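Local coordinates for uncharacterized protein MJ0327 (PDB 2QTD) that is of unknown function but, as a putative dinitrogenase-like protein of the nitrogenase cofactor family with a ribonuclease H-like fold, may handle an iron-molybdenum type cofactor, at residues I9-V13 and D14-N18. Residues are numbered along the deposited sequence; the frame is centred on the assembly and turned at random.
Sequences ISMDV and DKISN
With CG lying beside its backbone N (chi1 -75°), Asp12 swings its carboxylate across the turn to Ser17, while Met11, bent at both chi2 and chi3, curls its selenium onto Ile16. Two backbone hydrogen bonds close the loop that follows strand 5-11: Asp12 N donates to Lys15 O at 2.7 Å, and Ser17 N to Ser10 O at 3.1 Å. They flank Met11 and Ile16, a non-hydrogen-bonded antiparallel pair forming a single beta bridge. The side chains then divide by chemistry. Met11 SE rests 3.9 Å from Ile16 CG1, which also meets Ile9 CG2 at 4.2 Å; helix 87-95 lies against this apolar layer through Val87, Asn90 and Ile91. Separately, Met11 CE approaches Lys15 O at 3.5 Å. On the polar side, Asp12 OD1 packs 3.3 Å from Ser17 CB, whereas OD2 accepts a hydrogen bond from a water that in turn accepts from Asn18 N. A second water links Ser10 OG to Ser17 O, and Ser17 OG hydrogen-bonds to Ser19 O. Shortened to an alanine, Asp12 would probably deprive that first water of its acceptor and Ser17 CB of its packing partner. The turn thus exemplifies a backbone-made bridge supplemented by side chains, its carboxylate acting as a water-mediated clasp.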
loop_
_atom_site.group_PDB
_atom_site.type_symbol
_atom_site.label_atom_id
_atom_site.label_comp_id
_atom_site.label_asym_id
_atom_site.label_seq_id
_atom_site.Cartn_x
_atom_site.Cartn_y
_atom_site.Cartn_z
ATOM N N ILE A 9 2.501 -0.581 -0.235
ATOM C CA ILE A 9 2.552 -0.165 1.192
ATOM C C ILE A 9 3.436 1.040 1.352
ATOM O O ILE A 9 4.616 1.024 0.940
ATOM C CB ILE A 9 3.049 -1.309 2.103
ATOM C CG1 ILE A 9 2.300 -2.600 1.728
ATOM C CG2 ILE A 9 2.929 -0.868 3.608
ATOM C CD1 ILE A 9 2.605 -3.813 2.498
ATOM N N SER A 10 2.917 2.069 2.030
ATOM C CA SER A 10 3.683 3.306 2.231
ATOM C C SER A 10 4.669 3.088 3.387
ATOM O O SER A 10 4.266 2.893 4.520
ATOM C CB SER A 10 2.691 4.406 2.531
ATOM O OG SER A 10 1.957 4.123 3.706
HETATM N N MSE A 11 5.964 3.125 3.069
HETATM C CA MSE A 11 7.028 2.748 4.015
HETATM C C MSE A 11 8.016 3.864 4.374
HETATM O O MSE A 11 8.474 4.642 3.533
HETATM C CB MSE A 11 7.839 1.554 3.474
HETATM C CG MSE A 11 7.044 0.253 3.355
HETATM SE SE MSE A 11 6.506 -0.399 5.112
HETATM C CE MSE A 11 8.251 -0.568 6.077
ATOM N N ASP A 12 8.357 3.929 5.663
ATOM C CA ASP A 12 9.607 4.588 6.117
ATOM C C ASP A 12 10.670 3.494 6.282
ATOM O O ASP A 12 10.373 2.310 6.163
ATOM C CB ASP A 12 9.396 5.322 7.438
ATOM C CG ASP A 12 8.617 6.621 7.283
ATOM O OD1 ASP A 12 8.436 7.148 6.161
ATOM O OD2 ASP A 12 8.214 7.142 8.317
ATOM N N VAL A 13 11.909 3.871 6.558
ATOM C CA VAL A 13 12.964 2.846 6.619
ATOM C C VAL A 13 12.712 1.828 7.727
ATOM O O VAL A 13 13.006 0.662 7.530
ATOM C CB VAL A 13 14.425 3.424 6.705
ATOM C CG1 VAL A 13 14.710 4.289 5.503
ATOM C CG2 VAL A 13 14.695 4.177 8.026
ATOM N N ASP A 14 12.094 2.266 8.830
ATOM C CA ASP A 14 11.903 1.456 10.050
ATOM C C ASP A 14 10.473 0.964 10.330
ATOM O O ASP A 14 10.278 0.145 11.224
ATOM C CB ASP A 14 12.477 2.205 11.284
ATOM C CG ASP A 14 12.008 3.684 11.402
ATOM O OD1 ASP A 14 11.411 4.229 10.443
ATOM O OD2 ASP A 14 12.291 4.321 12.445
ATOM N N LYS A 15 9.488 1.402 9.541
ATOM C CA LYS A 15 8.071 1.206 9.869
ATOM C C LYS A 15 7.195 1.703 8.731
ATOM O O LYS A 15 7.685 2.427 7.853
ATOM C CB LYS A 15 7.729 1.953 11.167
ATOM C CG LYS A 15 8.089 3.425 11.139
ATOM C CD LYS A 15 7.487 4.181 12.328
ATOM C CE LYS A 15 7.634 5.709 12.146
ATOM N NZ LYS A 15 6.599 6.453 12.931
ATOM N N ILE A 16 5.909 1.325 8.762
ATOM C CA ILE A 16 4.894 1.913 7.911
ATOM C C ILE A 16 4.871 3.402 8.250
ATOM O O ILE A 16 4.926 3.775 9.442
ATOM C CB ILE A 16 3.500 1.236 8.118
ATOM C CG1 ILE A 16 3.547 -0.259 7.720
ATOM C CG2 ILE A 16 2.427 1.956 7.258
ATOM C CD1 ILE A 16 2.244 -1.049 7.999
ATOM N N SER A 17 4.830 4.249 7.223
ATOM C CA SER A 17 4.927 5.685 7.397
ATOM C C SER A 17 3.609 6.265 7.918
ATOM O O SER A 17 2.558 5.627 7.850
ATOM C CB SER A 17 5.242 6.381 6.075
ATOM O OG SER A 17 4.180 6.108 5.164
ATOM N N ASN A 18 3.695 7.522 8.333
ATOM C CA ASN A 18 2.508 8.240 8.825
ATOM C C ASN A 18 1.475 8.510 7.741
ATOM O O ASN A 18 0.276 8.560 8.047
ATOM C CB ASN A 18 2.894 9.567 9.470
ATOM C CG ASN A 18 3.658 9.408 10.794
ATOM O OD1 ASN A 18 3.776 8.325 11.359
ATOM N ND2 ASN A 18 4.175 10.523 11.293
HETATM O O HOH W 1 0.937 5.755 5.694
HETATM O O HOH W 2 6.137 8.759 8.564
#